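Local coordinates for maltose-binding protein MalE1 (Thermotoga maritima, PDB 6DTU) that binds maltotetraose and probably hands maltose-type sugars to a membrane transporter for uptake into the cell, at residues E129-A134 and V200-L205; A56-G61 and E280-F285. All blocks are in the same frame, centred on the assembly; numbering follows the deposited sequence. Where two conformers were deposited one is given.

Interaction 1. Residues E129-A134 and V200-L205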
ATOM      1  N   GLU A 129      -5.863  -7.671 -24.019  1.00 21.37           N
ATOM      2  CA  GLU A 129      -4.513  -7.895 -24.522  1.00 23.82           C
ATOM      3  C   GLU A 129      -3.638  -8.556 -23.464  1.00 21.81           C
ATOM      4  O   GLU A 129      -2.864  -9.471 -23.772  1.00 19.55           O
ATOM      5  CB  GLU A 129      -3.921  -6.552 -24.947  1.00 25.34           C
ATOM      6  CG  GLU A 129      -2.679  -6.609 -25.810  1.00 29.67           C
ATOM      7  CD  GLU A 129      -1.993  -5.255 -25.911  1.00 34.03           C
ATOM      8  OE1 GLU A 129      -2.665  -4.230 -25.652  1.00 33.10           O
ATOM      9  OE2 GLU A 129      -0.788  -5.214 -26.247  1.00 38.29           O
ATOM     10  N   LEU A 130      -3.767  -8.131 -22.204  1.00 20.52           N
ATOM     11  CA  LEU A 130      -2.987  -8.759 -21.146  1.00 19.24           C
ATOM     12  C   LEU A 130      -3.325 -10.239 -21.027  1.00 20.05           C
ATOM     13  O   LEU A 130      -2.427 -11.079 -20.895  1.00 17.88           O
ATOM     14  CB  LEU A 130      -3.170  -8.009 -19.816  1.00 20.00           C
ATOM     15  CG  LEU A 130      -2.469  -8.564 -18.563  1.00 19.75           C
ATOM     16  CD1 LEU A 130      -2.134  -7.447 -17.595  1.00 18.78           C
ATOM     17  CD2 LEU A 130      -3.306  -9.621 -17.829  1.00 20.01           C
ATOM     18  N   ILE A 131      -4.611 -10.585 -21.127  1.00 20.12           N
ATOM     19  CA  ILE A 131      -5.019 -11.984 -21.027  1.00 19.17           C
ATOM     20  C   ILE A 131      -4.398 -12.820 -22.142  1.00 20.64           C
ATOM     21  O   ILE A 131      -3.902 -13.924 -21.900  1.00 18.20           O
ATOM     22  CB  ILE A 131      -6.552 -12.107 -20.994  1.00 19.16           C
ATOM     23  CG1 ILE A 131      -7.080 -11.568 -19.667  1.00 22.38           C
ATOM     24  CG2 ILE A 131      -6.969 -13.551 -21.209  1.00 21.20           C
ATOM     25  CD1 ILE A 131      -8.576 -11.323 -19.658  1.00 24.48           C
ATOM     26  N   GLU A 132      -4.413 -12.304 -23.375  1.00 18.39           N
ATOM     27  CA  GLU A 132      -3.836 -13.032 -24.504  1.00 17.68           C
ATOM     28  C   GLU A 132      -2.332 -13.216 -24.323  1.00 18.50           C
ATOM     29  O   GLU A 132      -1.797 -14.312 -24.518  1.00 20.36           O
ATOM     30  CB  GLU A 132      -4.118 -12.270 -25.796  1.00 20.83           C
ATOM     31  CG  GLU A 132      -3.395 -12.809 -27.027  1.00 30.43           C
ATOM     32  CD  GLU A 132      -4.202 -12.592 -28.297  1.00 23.66           C
ATOM     33  OE1 GLU A 132      -4.472 -11.423 -28.632  1.00 35.46           O
ATOM     34  OE2 GLU A 132      -4.609 -13.587 -28.936  1.00 36.03           O
ATOM     35  N   ILE A 133      -1.639 -12.145 -23.945  1.00 20.23           N
ATOM     36  CA  ILE A 133      -0.190 -12.217 -23.758  1.00 20.24           C
ATOM     37  C   ILE A 133       0.167 -13.205 -22.656  1.00 20.91           C
ATOM     38  O   ILE A 133       1.120 -13.978 -22.781  1.00 19.22           O
ATOM     39  CB  ILE A 133       0.381 -10.811 -23.494  1.00 19.12           C
ATOM     40  CG1 ILE A 133       0.233  -9.956 -24.747  1.00 22.14           C
ATOM     41  CG2 ILE A 133       1.842 -10.860 -23.099  1.00 21.38           C
ATOM     42  CD1 ILE A 133       0.506  -8.497 -24.503  1.00 27.21           C
ATOM     43  N   ALA A 134      -0.575 -13.179 -21.549  1.00 18.76           N
ATOM     44  CA  ALA A 134      -0.306 -14.104 -20.453  1.00 17.98           C
ATOM     45  C   ALA A 134      -0.537 -15.547 -20.876  1.00 18.38           C
ATOM     46  O   ALA A 134       0.254 -16.435 -20.535  1.00 18.03           O
ATOM     47  CB  ALA A 134      -1.178 -13.751 -19.258  1.00 18.12           C
ATOM     48  N   VAL A 200      -9.245 -16.174 -13.198  1.00 17.83           N
ATOM     49  CA  VAL A 200      -9.060 -17.496 -12.612  1.00 20.95           C
ATOM     50  C   VAL A 200      -9.624 -18.564 -13.538  1.00 20.91           C
ATOM     51  O   VAL A 200      -8.975 -19.588 -13.796  1.00 21.05           O
ATOM     52  CB  VAL A 200      -9.723 -17.547 -11.222  1.00 20.78           C
ATOM     53  CG1 VAL A 200      -9.623 -18.947 -10.632  1.00 22.79           C
ATOM     54  CG2 VAL A 200      -9.071 -16.522 -10.295  1.00 20.66           C
ATOM     55  N   ASP A 201     -10.836 -18.335 -14.056  1.00 21.89           N
ATOM     56  CA  ASP A 201     -11.501 -19.330 -14.897  1.00 24.66           C
ATOM     57  C   ASP A 201     -10.723 -19.575 -16.174  1.00 24.87           C
ATOM     58  O   ASP A 201     -10.688 -20.702 -16.682  1.00 27.01           O
ATOM     59  CB  ASP A 201     -12.913 -18.873 -15.266  1.00 22.68           C
ATOM     60  CG  ASP A 201     -13.889 -18.958 -14.111  1.00 23.82           C
ATOM     61  OD1 ASP A 201     -13.568 -19.589 -13.076  1.00 25.95           O
ATOM     62  OD2 ASP A 201     -15.007 -18.420 -14.263  1.00 34.00           O
ATOM     63  N   GLU A 202     -10.135 -18.533 -16.738  1.00 21.64           N
ATOM     64  CA  GLU A 202      -9.353 -18.713 -17.949  1.00 25.25           C
ATOM     65  C   GLU A 202      -7.929 -19.180 -17.678  1.00 24.25           C
ATOM     66  O   GLU A 202      -7.154 -19.308 -18.630  1.00 24.71           O
ATOM     67  CB  GLU A 202      -9.385 -17.446 -18.804  1.00 28.15           C
ATOM     68  CG  GLU A 202     -10.781 -17.109 -19.293  1.00 28.65           C
ATOM     69  CD  GLU A 202     -10.814 -15.967 -20.284  1.00 33.67           C
ATOM     70  OE1 GLU A 202      -9.771 -15.667 -20.904  1.00 30.63           O
ATOM     71  OE2 GLU A 202     -11.896 -15.363 -20.436  1.00 34.02           O
ATOM     72  N   GLY A 203      -7.568 -19.428 -16.415  1.00 21.40           N
ATOM     73  CA  GLY A 203      -6.274 -19.996 -16.073  1.00 18.88           C
ATOM     74  C   GLY A 203      -5.124 -19.014 -15.995  1.00 20.32           C
ATOM     75  O   GLY A 203      -3.969 -19.442 -15.878  1.00 25.84           O
ATOM     76  N   ILE A 204      -5.409 -17.714 -16.063  1.00 22.41           N
ATOM     77  CA  ILE A 204      -4.385 -16.671 -15.970  0.73 19.93           C
ATOM     78  C   ILE A 204      -3.901 -16.524 -14.535  1.00 20.00           C
ATOM     79  O   ILE A 204      -2.735 -16.193 -14.280  1.00 18.66           O
ATOM     80  CB  ILE A 204      -4.986 -15.344 -16.479  0.73 21.02           C
ATOM     81  CG1 ILE A 204      -5.611 -15.532 -17.857  0.73 22.29           C
ATOM     82  CG2 ILE A 204      -3.948 -14.217 -16.487  0.73 22.71           C
ATOM     83  CD1 ILE A 204      -4.615 -15.946 -18.884  0.73 21.67           C
ATOM     84  N   LEU A 205      -4.819 -16.685 -13.581  1.00 19.44           N
ATOM     85  CA  LEU A 205      -4.507 -16.671 -12.164  1.00 16.77           C
ATOM     86  C   LEU A 205      -4.855 -18.021 -11.566  1.00 20.36           C
ATOM     87  O   LEU A 205      -5.813 -18.687 -11.986  1.00 21.35           O
ATOM     88  CB  LEU A 205      -5.300 -15.598 -11.420  1.00 15.47           C
ATOM     89  CG  LEU A 205      -4.896 -14.162 -11.711  1.00 15.15           C
ATOM     90  CD1 LEU A 205      -5.789 -13.233 -10.928  1.00 18.40           C
ATOM     91  CD2 LEU A 205      -3.409 -13.917 -11.412  1.00 16.32           C
TER

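Interaction 2. Residues A56-G61 and E280-F285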
ATOM      1  N   ALA A  56       6.583  -0.113  20.059  1.00 14.49           N
ATOM      2  CA  ALA A  56       7.699   0.707  19.593  1.00 13.56           C
ATOM      3  C   ALA A  56       7.395   2.183  19.822  1.00 12.26           C
ATOM      4  O   ALA A  56       6.236   2.596  19.927  1.00 15.05           O
ATOM      5  CB  ALA A  56       7.903   0.496  18.091  1.00 14.65           C
ATOM      6  N   ASP A  57       8.457   2.989  19.922  1.00 12.88           N
ATOM      7  CA  ASP A  57       8.247   4.429  20.045  1.00 13.34           C
ATOM      8  C   ASP A  57       7.734   5.040  18.753  1.00 12.03           C
ATOM      9  O   ASP A  57       7.021   6.047  18.796  1.00 12.60           O
ATOM     10  CB  ASP A  57       9.546   5.103  20.462  1.00 12.94           C
ATOM     11  CG  ASP A  57      10.140   4.459  21.706  1.00 14.55           C
ATOM     12  OD1 ASP A  57       9.615   4.701  22.809  1.00 15.35           O
ATOM     13  OD2 ASP A  57      11.119   3.677  21.601  1.00 17.42           O
ATOM     14  N   ILE A  58       8.129   4.480  17.612  1.00 11.93           N
ATOM     15  CA  ILE A  58       7.754   4.977  16.294  1.00 10.78           C
ATOM     16  C   ILE A  58       7.372   3.783  15.437  1.00 12.52           C
ATOM     17  O   ILE A  58       8.074   2.766  15.446  1.00 12.74           O
ATOM     18  CB  ILE A  58       8.959   5.703  15.668  1.00 12.45           C
ATOM     19  CG1 ILE A  58       9.310   6.969  16.468  1.00 12.23           C
ATOM     20  CG2 ILE A  58       8.729   6.024  14.207  1.00 12.84           C
ATOM     21  CD1 ILE A  58      10.647   7.598  16.045  1.00 13.91           C
ATOM     22  N   ILE A  59       6.263   3.885  14.703  1.00 14.05           N
ATOM     23  CA  ILE A  59       5.886   2.855  13.744  1.00 12.01           C
ATOM     24  C   ILE A  59       5.825   3.485  12.361  1.00 11.89           C
ATOM     25  O   ILE A  59       5.477   4.658  12.199  1.00 14.39           O
ATOM     26  CB  ILE A  59       4.577   2.092  14.108  1.00  9.00           C
ATOM     27  CG1 ILE A  59       3.378   3.053  14.141  1.00 11.91           C
ATOM     28  CG2 ILE A  59       4.758   1.324  15.408  1.00 13.01           C
ATOM     29  CD1 ILE A  59       2.035   2.354  14.314  1.00 14.24           C
ATOM     30  N   VAL A  60       6.163   2.690  11.356  1.00 12.76           N
ATOM     31  CA  VAL A  60       6.145   3.134   9.969  1.00 11.00           C
ATOM     32  C   VAL A  60       5.066   2.342   9.249  1.00 14.10           C
ATOM     33  O   VAL A  60       5.060   1.109   9.298  1.00 15.17           O
ATOM     34  CB  VAL A  60       7.519   2.941   9.301  1.00 13.17           C
ATOM     35  CG1 VAL A  60       7.483   3.458   7.876  1.00 12.17           C
ATOM     36  CG2 VAL A  60       8.649   3.592  10.125  1.00 14.17           C
ATOM     37  N   GLY A  61       4.175   3.029   8.550  1.00 10.86           N
ATOM     38  CA  GLY A  61       3.128   2.302   7.862  1.00 11.07           C
ATOM     39  C   GLY A  61       2.188   3.211   7.120  1.00 12.51           C
ATOM     40  O   GLY A  61       2.522   4.349   6.804  1.00 13.68           O
ATOM     41  N   GLU A 280      10.971  14.725  18.023  1.00 14.97           N
ATOM     42  CA  GLU A 280      12.160  15.492  17.651  1.00 14.86           C
ATOM     43  C   GLU A 280      12.961  14.790  16.564  1.00 15.44           C
ATOM     44  O   GLU A 280      13.438  15.420  15.616  1.00 15.85           O
ATOM     45  CB  GLU A 280      13.046  15.728  18.876  1.00 15.76           C
ATOM     46  CG  GLU A 280      14.406  16.415  18.558  1.00 18.19           C
ATOM     47  CD  GLU A 280      14.293  17.910  18.231  1.00 19.27           C
ATOM     48  OE1 GLU A 280      13.203  18.508  18.404  1.00 21.80           O
ATOM     49  OE2 GLU A 280      15.313  18.497  17.797  1.00 21.24           O
ATOM     50  N   PHE A 281      13.182  13.494  16.728  1.00 15.11           N
ATOM     51  CA  PHE A 281      13.848  12.693  15.709  1.00 12.58           C
ATOM     52  C   PHE A 281      13.144  12.800  14.353  1.00 15.29           C
ATOM     53  O   PHE A 281      13.793  12.971  13.312  1.00 13.15           O
ATOM     54  CB  PHE A 281      13.893  11.266  16.231  1.00 14.71           C
ATOM     55  CG  PHE A 281      14.404  10.269  15.271  1.00 13.50           C
ATOM     56  CD1 PHE A 281      15.749  10.116  15.065  1.00 14.66           C
ATOM     57  CD2 PHE A 281      13.533   9.450  14.598  1.00 13.29           C
ATOM     58  CE1 PHE A 281      16.220   9.154  14.194  1.00 15.70           C
ATOM     59  CE2 PHE A 281      13.991   8.506  13.710  1.00 13.05           C
ATOM     60  CZ  PHE A 281      15.324   8.352  13.511  1.00 14.34           C
ATOM     61  N   LEU A 282      11.813  12.742  14.352  1.00 14.90           N
ATOM     62  CA  LEU A 282      11.084  12.787  13.088  1.00 13.03           C
ATOM     63  C   LEU A 282      11.149  14.170  12.457  1.00 15.70           C
ATOM     64  O   LEU A 282      11.383  14.287  11.250  1.00 16.09           O
ATOM     65  CB  LEU A 282       9.629  12.371  13.295  1.00 14.72           C
ATOM     66  CG  LEU A 282       9.471  10.903  13.706  1.00 13.31           C
ATOM     67  CD1 LEU A 282       7.977  10.649  13.833  1.00 13.47           C
ATOM     68  CD2 LEU A 282      10.094   9.955  12.700  1.00 12.69           C
ATOM     69  N   THR A 283      10.915  15.226  13.243  1.00 14.22           N
ATOM     70  CA  THR A 283      10.807  16.564  12.651  1.00 17.17           C
ATOM     71  C   THR A 283      12.162  17.188  12.342  1.00 16.32           C
ATOM     72  O   THR A 283      12.290  17.937  11.366  1.00 17.23           O
ATOM     73  CB  THR A 283       9.999  17.505  13.553  1.00 15.77           C
ATOM     74  OG1 THR A 283      10.690  17.666  14.803  1.00 18.29           O
ATOM     75  CG2 THR A 283       8.582  16.953  13.765  1.00 16.26           C
ATOM     76  N   SER A 284      13.162  16.957  13.185  1.00 16.13           N
ATOM     77  CA  SER A 284      14.431  17.661  13.038  1.00 15.02           C
ATOM     78  C   SER A 284      15.416  16.932  12.141  1.00 16.33           C
ATOM     79  O   SER A 284      16.423  17.530  11.738  1.00 17.14           O
ATOM     80  CB  SER A 284      15.092  17.846  14.408  1.00 15.88           C
ATOM     81  OG  SER A 284      15.701  16.624  14.834  1.00 18.80           O
ATOM     82  N   PHE A 285      15.165  15.656  11.851  1.00 17.36           N
ATOM     83  CA  PHE A 285      16.124  14.808  11.149  1.00 14.13           C
ATOM     84  C   PHE A 285      15.441  14.066  10.008  1.00 14.10           C
ATOM     85  O   PHE A 285      15.797  14.261   8.846  1.00 14.97           O
ATOM     86  CB  PHE A 285      16.780  13.821  12.135  1.00 15.61           C
ATOM     87  CG  PHE A 285      17.756  12.842  11.504  1.00 14.71           C
ATOM     88  CD1 PHE A 285      18.702  13.267  10.572  1.00 18.65           C
ATOM     89  CD2 PHE A 285      17.782  11.511  11.909  1.00 17.04           C
ATOM     90  CE1 PHE A 285      19.605  12.379  10.007  1.00 18.64           C
ATOM     91  CE2 PHE A 285      18.704  10.617  11.352  1.00 16.39           C
ATOM     92  CZ  PHE A 285      19.628  11.062  10.418  1.00 17.79           C
TER

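Interaction 1. Residues E129-A134 and V200-L205
The carboxylate of E202 is gripped from both of the helices that meet here: its OE1 forms a salt bridge with K135, which follows directly on 129-134, and its OE2 forms one with R198, on the helix that leads into 200-205. The same E202 OE1 also touches a methyl group, I131 CG2, at 3.5 Å. The E202 chain is extended beyond CG, which carries its charged end across I131 at about a right angle.

The rest of the contact is apolar. I204 carries most of it, just after the chain has left helix 187-201 through a Schellman motif. G203 supplies the positive phi of 83° and its N donates to V200 O at 3.0 Å, and the turned chain presents the next residue to helix 127-140. In one of its two deposited conformers, I204 uses both branches: CG2 meets A134 CB at 3.9 Å, while the other branch ends with CD1 3.7 Å from I131 O and 4.1 Å from I131 CG2. I131 offers CG2 because this methyl is anti to its backbone N (chi1 of CG1 -70°). F148 of strand 146-149 touches both A134 and I204, and R146 hydrogen-bonds to I204 O.

The chemistry is thus divided: methyl groups make up most of the buried part, while E202, partly exposed and paired with a positive side chain from each helix, K135 and R198, probably ties the helices together electrostatically at the border of the contact.

Interaction 2. Residues A56-G61 and E280-F285
I58 turns CG1 beside its own backbone N (chi1 -66°) and extends the chain from there (chi2 170°), so that CD1 reaches helix 275-286 from strand 58-62. On the helix, F281 has its ring anti to the backbone N (chi1 174°), and the isoleucine methyl rests against this ring and CD2 of L282 where these two touch each other. I58 CD1 lies 3.7 Å from F281 CD2, approaching the ring obliquely, and 4.1 Å from L282 CD2. The side chains of I58 and L282 run past one another in opposite directions.

The F281 ring is held by more than the isoleucine: F24 of helix 14-28 packs edge-to-face with it, and L5 touches it from strand 4-9. E280 O accepts two bonds from one residue, S284 N at 2.9 Å and S284 OG at 2.7 Å, which come from opposite faces of its carbonyl plane.

A helix laid on a sheet by branched and aromatic side chains is a recurrent unit of alpha/beta folds. Strands 31-36, 4-9, 58-62, 260-268 and 100-109 lie in that order, with 260-268 antiparallel to 58-62 and 100-109, as in type II periplasmic binding proteins, where a strand returning from the other lobe runs antiparallel.

Overall arrangement
Interactions 1 and 2 lie on opposite sides of the chain's centre, with their own centres 43 Å apart and their nearest atoms about 26 Å apart. They share no helix, strand or sheet. Interaction 2 joins strand 58-62 of the larger mixed sheet to helix 275-286, whereas interaction 1 joins helix 127-140 to the turn that ends helix 187-201, beside the four-stranded sheet that holds 146-149. Along the chain, interaction 1 is nested within the loop that interaction 2 closes: the chain leaves one lobe, builds much of the other and returns. Each contact belongs to its own lobe, interaction 1 toward the outer end, consistent with a two-lobed binding protein that holds maltotetraose between the lobes.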